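Local coordinates for subclass B1 metallo-beta-lactamase (Myroides odoratimimus, PDB 6T5L), which hydrolyses beta-lactam antibiotics, probably including carbapenems, as a zinc-dependent enzyme of the metallo-beta-lactamase superfamily, at residues Lys29-His37 / Ile216-Trp224; Ser87-Thr95 / Phe108-Val117. All blocks are in the same frame, centred on the assembly; numbering follows the deposited sequence.

Interaction 1 of 2, residues Lys29-His37 / Ile216-Trp224; sequences KLSNHIYEH and IVIPGHGKW. With ZN (zinc ion), chain D.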
loop_
_atom_site.group_PDB
_atom_site.type_symbol
_atom_site.label_atom_id
_atom_site.label_comp_id
_atom_site.label_asym_id
_atom_site.label_seq_id
_atom_site.Cartn_x
_atom_site.Cartn_y
_atom_site.Cartn_z
ATOM N N LYS A 29 -4.757 -9.858 -10.498
ATOM C CA LYS A 29 -5.212 -10.829 -9.526
ATOM C C LYS A 29 -4.067 -11.789 -9.211
ATOM O O LYS A 29 -3.600 -12.504 -10.095
ATOM C CB LYS A 29 -6.427 -11.586 -10.070
ATOM C CG LYS A 29 -6.955 -12.623 -9.029
ATOM C CD LYS A 29 -8.315 -13.226 -9.391
ATOM C CE LYS A 29 -8.714 -14.140 -8.270
ATOM N NZ LYS A 29 -10.080 -14.684 -8.462
ATOM N N LEU A 30 -3.604 -11.802 -7.964
ATOM C CA LEU A 30 -2.494 -12.680 -7.562
ATOM C C LEU A 30 -2.936 -13.944 -6.831
ATOM O O LEU A 30 -2.220 -14.942 -6.864
ATOM C CB LEU A 30 -1.520 -11.902 -6.632
ATOM C CG LEU A 30 -1.035 -10.536 -7.117
ATOM C CD1 LEU A 30 0.085 -10.014 -6.214
ATOM C CD2 LEU A 30 -0.589 -10.704 -8.580
ATOM N N SER A 31 -4.062 -13.911 -6.136
ATOM C CA SER A 31 -4.641 -15.085 -5.462
ATOM C C SER A 31 -6.161 -14.882 -5.452
ATOM O O SER A 31 -6.674 -13.899 -6.009
ATOM C CB SER A 31 -4.137 -15.214 -4.015
ATOM O OG SER A 31 -4.739 -14.133 -3.194
ATOM N N ASN A 32 -6.859 -15.721 -4.683
ATOM C CA ASN A 32 -8.297 -15.562 -4.534
ATOM C C ASN A 32 -8.640 -14.309 -3.716
ATOM O O ASN A 32 -9.695 -13.717 -3.931
ATOM C CB ASN A 32 -8.899 -16.840 -3.921
ATOM C CG ASN A 32 -8.729 -18.074 -4.854
ATOM O OD1 ASN A 32 -8.800 -17.949 -6.085
ATOM N ND2 ASN A 32 -8.518 -19.245 -4.270
ATOM N N HIS A 33 -7.765 -13.849 -2.828
ATOM C CA HIS A 33 -8.079 -12.682 -2.025
ATOM C C HIS A 33 -7.226 -11.462 -2.323
ATOM O O HIS A 33 -7.455 -10.405 -1.721
ATOM C CB HIS A 33 -7.922 -13.002 -0.536
ATOM C CG HIS A 33 -8.694 -14.198 -0.106
ATOM N ND1 HIS A 33 -10.068 -14.211 -0.018
ATOM C CD2 HIS A 33 -8.284 -15.444 0.232
ATOM C CE1 HIS A 33 -10.472 -15.413 0.356
ATOM N NE2 HIS A 33 -9.410 -16.174 0.526
ATOM N N ILE A 34 -6.217 -11.578 -3.172
ATOM C CA ILE A 34 -5.189 -10.559 -3.215
ATOM C C ILE A 34 -5.022 -10.076 -4.640
ATOM O O ILE A 34 -4.567 -10.822 -5.497
ATOM C CB ILE A 34 -3.836 -11.062 -2.671
ATOM C CG1 ILE A 34 -3.897 -11.321 -1.188
ATOM C CG2 ILE A 34 -2.718 -10.065 -3.060
ATOM C CD1 ILE A 34 -4.066 -10.136 -0.340
ATOM N N TYR A 35 -5.247 -8.806 -4.833
ATOM C CA TYR A 35 -5.138 -8.106 -6.092
ATOM C C TYR A 35 -4.136 -6.976 -5.867
ATOM O O TYR A 35 -4.043 -6.444 -4.760
ATOM C CB TYR A 35 -6.517 -7.527 -6.506
ATOM C CG TYR A 35 -7.631 -8.549 -6.803
ATOM C CD1 TYR A 35 -8.252 -9.224 -5.796
ATOM C CD2 TYR A 35 -8.096 -8.739 -8.090
ATOM C CE1 TYR A 35 -9.238 -10.123 -6.038
ATOM C CE2 TYR A 35 -9.120 -9.668 -8.368
ATOM C CZ TYR A 35 -9.685 -10.351 -7.331
ATOM O OH TYR A 35 -10.705 -11.258 -7.538
ATOM N N GLU A 36 -3.356 -6.670 -6.894
ATOM C CA GLU A 36 -2.402 -5.575 -6.937
ATOM C C GLU A 36 -2.958 -4.508 -7.891
ATOM O O GLU A 36 -3.430 -4.831 -9.006
ATOM C CB GLU A 36 -1.047 -6.093 -7.430
ATOM C CG GLU A 36 0.027 -5.024 -7.594
ATOM C CD GLU A 36 1.256 -5.418 -8.389
ATOM O OE1 GLU A 36 2.323 -4.970 -7.926
ATOM O OE2 GLU A 36 1.206 -6.093 -9.468
ATOM N N HIS A 37 -3.012 -3.262 -7.416
ATOM C CA HIS A 37 -3.404 -2.145 -8.268
ATOM C C HIS A 37 -2.159 -1.341 -8.621
ATOM O O HIS A 37 -1.260 -1.154 -7.781
ATOM C CB HIS A 37 -4.521 -1.286 -7.628
ATOM C CG HIS A 37 -4.171 -0.489 -6.405
ATOM N ND1 HIS A 37 -3.480 0.705 -6.472
ATOM C CD2 HIS A 37 -4.579 -0.609 -5.104
ATOM C CE1 HIS A 37 -3.427 1.261 -5.268
ATOM N NE2 HIS A 37 -4.087 0.481 -4.418
ATOM N N ILE A 216 3.712 -13.786 -0.903
ATOM C CA ILE A 216 3.379 -12.687 -1.795
ATOM C C ILE A 216 3.869 -11.436 -1.096
ATOM O O ILE A 216 3.449 -11.158 0.031
ATOM C CB ILE A 216 1.871 -12.591 -2.088
ATOM C CG1 ILE A 216 1.406 -13.760 -2.981
ATOM C CG2 ILE A 216 1.550 -11.279 -2.790
ATOM C CD1 ILE A 216 -0.058 -13.848 -3.100
ATOM N N VAL A 217 4.775 -10.712 -1.737
ATOM C CA VAL A 217 5.319 -9.488 -1.181
ATOM C C VAL A 217 5.237 -8.429 -2.268
ATOM O O VAL A 217 5.841 -8.593 -3.336
ATOM C CB VAL A 217 6.771 -9.683 -0.706
ATOM C CG1 VAL A 217 7.359 -8.344 -0.237
ATOM C CG2 VAL A 217 6.847 -10.766 0.401
ATOM N N ILE A 218 4.489 -7.365 -2.015
ATOM C CA ILE A 218 4.264 -6.355 -3.050
ATOM C C ILE A 218 5.051 -5.108 -2.658
ATOM O O ILE A 218 4.768 -4.511 -1.615
ATOM C CB ILE A 218 2.775 -6.038 -3.240
ATOM C CG1 ILE A 218 2.047 -7.284 -3.746
ATOM C CG2 ILE A 218 2.641 -4.851 -4.188
ATOM C CD1 ILE A 218 0.512 -7.170 -3.536
ATOM N N PRO A 219 6.058 -4.728 -3.418
ATOM C CA PRO A 219 6.787 -3.498 -3.130
ATOM C C PRO A 219 5.996 -2.288 -3.620
ATOM O O PRO A 219 5.060 -2.414 -4.413
ATOM C CB PRO A 219 8.055 -3.653 -3.964
ATOM C CG PRO A 219 7.537 -4.408 -5.240
ATOM C CD PRO A 219 6.389 -5.268 -4.762
ATOM N N GLY A 220 6.451 -1.095 -3.208
ATOM C CA GLY A 220 5.742 0.139 -3.569
ATOM C C GLY A 220 5.904 0.454 -5.034
ATOM O O GLY A 220 5.032 1.076 -5.648
ATOM N N HIS A 221 7.005 -0.000 -5.634
ATOM C CA HIS A 221 7.187 0.183 -7.066
ATOM C C HIS A 221 7.801 -1.081 -7.656
ATOM O O HIS A 221 8.718 -1.641 -7.057
ATOM C CB HIS A 221 8.087 1.405 -7.315
ATOM C CG HIS A 221 7.671 2.612 -6.533
ATOM N ND1 HIS A 221 6.874 3.604 -7.065
ATOM C CD2 HIS A 221 7.919 2.977 -5.255
ATOM C CE1 HIS A 221 6.662 4.532 -6.153
ATOM N NE2 HIS A 221 7.288 4.178 -5.047
ATOM N N GLY A 222 7.369 -1.469 -8.852
ATOM C CA GLY A 222 8.038 -2.555 -9.578
ATOM C C GLY A 222 7.417 -3.917 -9.298
ATOM O O GLY A 222 6.262 -4.051 -8.829
ATOM N N LYS A 223 8.196 -4.952 -9.613
ATOM C CA LYS A 223 7.685 -6.317 -9.695
ATOM C C LYS A 223 7.545 -6.913 -8.297
ATOM O O LYS A 223 8.460 -6.821 -7.476
ATOM C CB LYS A 223 8.604 -7.197 -10.550
ATOM C CG LYS A 223 8.428 -6.976 -12.023
ATOM C CD LYS A 223 7.457 -8.009 -12.674
ATOM C CE LYS A 223 5.955 -7.832 -12.263
ATOM N NZ LYS A 223 5.093 -9.009 -12.661
ATOM N N TRP A 224 6.395 -7.485 -8.008
ATOM C CA TRP A 224 6.258 -8.241 -6.761
ATOM C C TRP A 224 6.968 -9.605 -6.871
ATOM O O TRP A 224 7.302 -10.071 -7.955
ATOM C CB TRP A 224 4.779 -8.486 -6.416
ATOM C CG TRP A 224 4.047 -9.334 -7.369
ATOM C CD1 TRP A 224 3.451 -8.938 -8.542
ATOM C CD2 TRP A 224 3.817 -10.751 -7.272
ATOM N NE1 TRP A 224 2.871 -10.018 -9.177
ATOM C CE2 TRP A 224 3.071 -11.138 -8.415
ATOM C CE3 TRP A 224 4.148 -11.721 -6.328
ATOM C CZ2 TRP A 224 2.663 -12.470 -8.641
ATOM C CZ3 TRP A 224 3.733 -13.046 -6.545
ATOM C CH2 TRP A 224 3.001 -13.407 -7.696
HETATM ZN ZN ZN D . 6.894 5.154 -3.229
HETATM O O HOH W 1 4.415 -5.784 -9.392
HETATM O O HOH W 2 9.196 4.942 -3.237
#
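Leu30 packs against Trp224, Ile216 and Ile218 where the two beta sheets of the metallo-beta-lactamase alpha-beta/beta-alpha sandwich face each other. Strands 34-37 and 216-219 belong to different sheets; their axes pass 9.6 Å apart at 16°, a spacing bridged by side chains, with no direct hydrogen bond between the segments. Leu30 leaves the turn before strand 34-37 with CB directed at residues 216-224, and CG stands beside the backbone N. From CG the two methyls diverge. Leu30 CD1 lies over the five-membered ring of Trp224, 3.9 Å from its centroid and 10° off the normal, a CH-pi contact, and also meets Ile218 CD1 tip to tip at 3.9 Å. Leu30 CD2 sits alongside the indole, 3.6 Å from Trp224 NE1. Beyond this apolar patch, Glu36 extends past Ile218 CG2, its carboxylate nearly perpendicular to the indole plane (88°); Glu36 OE2 accepts a hydrogen bond from Asn28 ND2. His221 NE2 binds zinc together with Asp100 and Cys180; just after it in sequence, Gly222 and Trp224 hold a water that donates to Glu36 OE1 at 2.7 Å and to Gly222 O at 2.6 Å, and accepts from Trp224 N at 3.0 Å.

Interaction 2 of 2, residues Ser87-Thr95 / Phe108-Val117; sequences SEIIGLIPT and FENHNIQTYV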
loop_
_atom_site.group_PDB
_atom_site.type_symbol
_atom_site.label_atom_id
_atom_site.label_comp_id
_atom_site.label_asym_id
_atom_site.label_seq_id
_atom_site.Cartn_x
_atom_site.Cartn_y
_atom_site.Cartn_z
ATOM N N SER A 87 -18.406 -5.678 -4.929
ATOM C CA SER A 87 -18.021 -5.577 -3.541
ATOM C C SER A 87 -18.067 -4.134 -3.025
ATOM O O SER A 87 -18.151 -3.133 -3.754
ATOM C CB SER A 87 -16.614 -6.199 -3.330
ATOM O OG SER A 87 -16.610 -7.609 -3.575
ATOM N N GLU A 88 -18.020 -4.041 -1.724
ATOM C CA GLU A 88 -17.949 -2.779 -1.028
ATOM C C GLU A 88 -16.519 -2.623 -0.509
ATOM O O GLU A 88 -15.920 -3.583 0.016
ATOM C CB GLU A 88 -18.961 -2.767 0.111
ATOM C CG GLU A 88 -18.814 -1.591 1.070
ATOM C CD GLU A 88 -19.707 -1.689 2.320
ATOM O OE1 GLU A 88 -19.539 -0.821 3.220
ATOM O OE2 GLU A 88 -20.543 -2.611 2.425
ATOM N N ILE A 89 -15.966 -1.434 -0.649
ATOM C CA ILE A 89 -14.681 -1.141 -0.026
ATOM C C ILE A 89 -14.969 -0.678 1.387
ATOM O O ILE A 89 -15.606 0.360 1.565
ATOM C CB ILE A 89 -13.893 -0.063 -0.792
ATOM C CG1 ILE A 89 -13.594 -0.531 -2.206
ATOM C CG2 ILE A 89 -12.612 0.239 0.026
ATOM C CD1 ILE A 89 -13.189 0.625 -3.148
ATOM N N ILE A 90 -14.459 -1.394 2.389
ATOM C CA ILE A 90 -14.790 -1.059 3.768
ATOM C C ILE A 90 -13.727 -0.236 4.451
ATOM O O ILE A 90 -13.946 0.209 5.588
ATOM C CB ILE A 90 -15.079 -2.300 4.648
ATOM C CG1 ILE A 90 -13.913 -3.308 4.687
ATOM C CG2 ILE A 90 -16.284 -3.032 4.082
ATOM C CD1 ILE A 90 -14.157 -4.455 5.730
ATOM N N GLY A 91 -12.611 0.030 3.800
ATOM C CA GLY A 91 -11.566 0.777 4.478
ATOM C C GLY A 91 -10.407 1.048 3.547
ATOM O O GLY A 91 -10.079 0.212 2.719
ATOM N N LEU A 92 -9.765 2.183 3.732
ATOM C CA LEU A 92 -8.557 2.565 3.025
ATOM C C LEU A 92 -7.431 2.761 4.040
ATOM O O LEU A 92 -7.604 3.447 5.061
ATOM C CB LEU A 92 -8.792 3.847 2.244
ATOM C CG LEU A 92 -7.542 4.494 1.700
ATOM C CD1 LEU A 92 -6.958 3.777 0.547
ATOM C CD2 LEU A 92 -8.008 5.912 1.311
ATOM N N ILE A 93 -6.265 2.151 3.769
ATOM C CA ILE A 93 -5.108 2.298 4.612
ATOM C C ILE A 93 -3.985 2.871 3.782
ATOM O O ILE A 93 -3.273 2.158 3.082
ATOM C CB ILE A 93 -4.664 0.954 5.256
ATOM C CG1 ILE A 93 -5.832 0.331 6.021
ATOM C CG2 ILE A 93 -3.437 1.195 6.107
ATOM C CD1 ILE A 93 -5.723 -1.119 6.228
ATOM N N PRO A 94 -3.735 4.177 3.887
ATOM C CA PRO A 94 -2.526 4.730 3.267
ATOM C C PRO A 94 -1.296 4.349 4.084
ATOM O O PRO A 94 -1.278 4.555 5.292
ATOM C CB PRO A 94 -2.764 6.242 3.284
ATOM C CG PRO A 94 -4.018 6.488 4.080
ATOM C CD PRO A 94 -4.478 5.161 4.675
ATOM N N THR A 95 -0.258 3.824 3.427
ATOM C CA THR A 95 0.851 3.200 4.157
ATOM C C THR A 95 1.923 4.214 4.546
ATOM O O THR A 95 2.773 3.873 5.380
ATOM C CB THR A 95 1.496 2.030 3.359
ATOM O OG1 THR A 95 2.038 2.511 2.120
ATOM C CG2 THR A 95 0.473 0.938 3.143
ATOM N N PHE A 108 -11.996 8.636 -2.592
ATOM C CA PHE A 108 -12.396 7.647 -1.588
ATOM C C PHE A 108 -13.296 8.286 -0.546
ATOM O O PHE A 108 -14.342 7.718 -0.153
ATOM C CB PHE A 108 -11.168 7.029 -0.891
ATOM C CG PHE A 108 -10.508 5.938 -1.686
ATOM C CD1 PHE A 108 -9.710 6.262 -2.761
ATOM C CD2 PHE A 108 -10.658 4.563 -1.344
ATOM C CE1 PHE A 108 -9.108 5.264 -3.530
ATOM C CE2 PHE A 108 -10.041 3.557 -2.155
ATOM C CZ PHE A 108 -9.290 3.897 -3.202
ATOM N N GLU A 109 -12.923 9.470 -0.085
ATOM C CA GLU A 109 -13.753 10.136 0.930
ATOM C C GLU A 109 -15.163 10.444 0.382
ATOM O O GLU A 109 -16.164 10.344 1.117
ATOM C CB GLU A 109 -13.054 11.404 1.423
ATOM C CG GLU A 109 -11.757 11.137 2.164
ATOM C CD GLU A 109 -11.169 12.400 2.791
ATOM O OE1 GLU A 109 -11.013 13.383 2.058
ATOM O OE2 GLU A 109 -10.854 12.414 4.005
ATOM N N ASN A 110 -15.264 10.733 -0.916
ATOM C CA ASN A 110 -16.544 11.040 -1.528
ATOM C C ASN A 110 -17.413 9.820 -1.707
ATOM O O ASN A 110 -18.629 9.970 -1.879
ATOM C CB ASN A 110 -16.355 11.701 -2.870
ATOM C CG ASN A 110 -15.958 13.173 -2.734
ATOM O OD1 ASN A 110 -15.881 13.701 -1.621
ATOM N ND2 ASN A 110 -15.628 13.805 -3.843
ATOM N N HIS A 111 -16.837 8.630 -1.655
ATOM C CA HIS A 111 -17.641 7.428 -1.569
ATOM C C HIS A 111 -17.818 6.975 -0.120
ATOM O O HIS A 111 -18.218 5.839 0.108
ATOM C CB HIS A 111 -17.025 6.310 -2.418
ATOM C CG HIS A 111 -17.099 6.572 -3.895
ATOM N ND1 HIS A 111 -16.325 7.523 -4.519
ATOM C CD2 HIS A 111 -17.869 6.019 -4.868
ATOM C CE1 HIS A 111 -16.635 7.575 -5.804
ATOM N NE2 HIS A 111 -17.559 6.659 -6.046
ATOM N N ASN A 112 -17.517 7.830 0.856
ATOM C CA ASN A 112 -17.582 7.474 2.269
ATOM C C ASN A 112 -16.912 6.134 2.595
ATOM O O ASN A 112 -17.444 5.320 3.344
ATOM C CB ASN A 112 -19.020 7.488 2.709
ATOM C CG ASN A 112 -19.697 8.803 2.347
ATOM O OD1 ASN A 112 -19.315 9.812 2.879
ATOM N ND2 ASN A 112 -20.675 8.789 1.433
ATOM N N ILE A 113 -15.696 5.941 2.075
ATOM C CA ILE A 113 -14.828 4.834 2.482
ATOM C C ILE A 113 -14.024 5.266 3.693
ATOM O O ILE A 113 -13.249 6.225 3.627
ATOM C CB ILE A 113 -13.898 4.409 1.345
ATOM C CG1 ILE A 113 -14.746 3.870 0.158
ATOM C CG2 ILE A 113 -12.933 3.326 1.804
ATOM C CD1 ILE A 113 -13.998 3.898 -1.172
ATOM N N GLN A 114 -14.224 4.589 4.813
ATOM C CA GLN A 114 -13.471 4.909 6.020
ATOM C C GLN A 114 -11.960 4.803 5.781
ATOM O O GLN A 114 -11.460 3.807 5.256
ATOM C CB GLN A 114 -13.865 3.978 7.156
ATOM C CG GLN A 114 -13.223 4.334 8.474
ATOM C CD GLN A 114 -13.587 5.757 8.911
ATOM O OE1 GLN A 114 -14.758 6.085 9.053
ATOM N NE2 GLN A 114 -12.575 6.586 9.158
ATOM N N THR A 115 -11.247 5.855 6.167
ATOM C CA THR A 115 -9.795 5.878 6.187
ATOM C C THR A 115 -9.269 5.402 7.537
ATOM O O THR A 115 -9.746 5.847 8.586
ATOM C CB THR A 115 -9.300 7.304 5.924
ATOM O OG1 THR A 115 -9.788 7.684 4.647
ATOM C CG2 THR A 115 -7.799 7.381 5.909
ATOM N N TYR A 116 -8.279 4.529 7.496
ATOM C CA TYR A 116 -7.570 4.063 8.688
ATOM C C TYR A 116 -6.104 4.410 8.543
ATOM O O TYR A 116 -5.470 3.974 7.580
ATOM C CB TYR A 116 -7.696 2.553 8.847
ATOM C CG TYR A 116 -9.085 2.048 9.142
ATOM C CD1 TYR A 116 -9.962 1.831 8.117
ATOM C CD2 TYR A 116 -9.524 1.822 10.443
ATOM C CE1 TYR A 116 -11.228 1.367 8.331
ATOM C CE2 TYR A 116 -10.801 1.360 10.680
ATOM C CZ TYR A 116 -11.647 1.140 9.591
ATOM O OH TYR A 116 -12.923 0.655 9.707
ATOM N N VAL A 117 -5.551 5.194 9.462
ATOM C CA VAL A 117 -4.197 5.692 9.251
ATOM C C VAL A 117 -3.493 5.858 10.582
ATOM O O VAL A 117 -4.117 6.044 11.650
ATOM C CB VAL A 117 -4.249 7.014 8.434
ATOM C CG1 VAL A 117 -5.179 8.007 9.120
ATOM C CG2 VAL A 117 -2.844 7.625 8.201
HETATM O O HOH W 3 -15.933 2.493 4.745
HETATM O O HOH W 4 -14.377 -0.720 7.936
#
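Ile89 meets Ile113 through branched aliphatic carbons: CG2 of Ile89 lies 3.6 Å from CG2 of Ile113, while their CD1 atoms are also in contact. The next side chain, Ile90, turns away from residues 108-117 toward strand 61-65, but its carbonyl faces the contact. One water donates to Ile90 O at 2.6 Å and also bonds Tyr116 OH, joining this backbone to the phenol end of the ring. Gly91 CA approaches the Tyr116 ring at its edge and in its plane, 3.9 Å from Tyr116 CE1. Leu92 then supplies both direct hydrogen bonds, its N donating to Gln114 O (2.8 Å) and its O accepting from Tyr116 N (2.7 Å, 176° at the hydrogen). These bonds flank Thr115 in a single beta bridge, by which the chain entering strand 116-118 pairs with 88-93, the last strand of the six-stranded sheet. In the chain between 88-93 and 116-118, helix 105-110 ends in a Schellman motif with Asn112 at positive phi, Ile113 N bonding Phe108 O and Asn112 N bonding Glu109 O. The Leu92 side chain crosses Phe108 at about a right angle. With CG opposite the backbone N (chi1 168°), Leu92 CD1 lies over one face of the Phe108 ring, 4.1 Å above its plane and displaced toward the rim, while Leu92 CD2 is 3.9 Å from Phe108 CG. Beyond the bridge, Ile93 CA makes a CA-H...O contact to Tyr116 O, and Ile93 CG1 touches Tyr116 CB. Pro94 closes the run, its CD 3.3 Å from Tyr116 O and also against Val117 CB.

How the interactions relate
Both interactions involve the six-stranded sheet, but in different directions. Interaction 1 reaches from strand 34-41 across the sandwich to strand 216-219 of the other sheet, whereas interaction 2 adds one backbone bridge at the edge strand 88-93. Their chemistry follows: residues 29-37 and 216-224 meet through side chains and a water, burying 359 Å², while 87-95 and 108-117 add two direct backbone hydrogen bonds and bury 546 Å². Interaction 2 is the more buried, with nine of twelve touching residues enclosed against four of eight in interaction 1. Their centres lie about 19 Å apart, and only interaction 1 contains a zinc ligand.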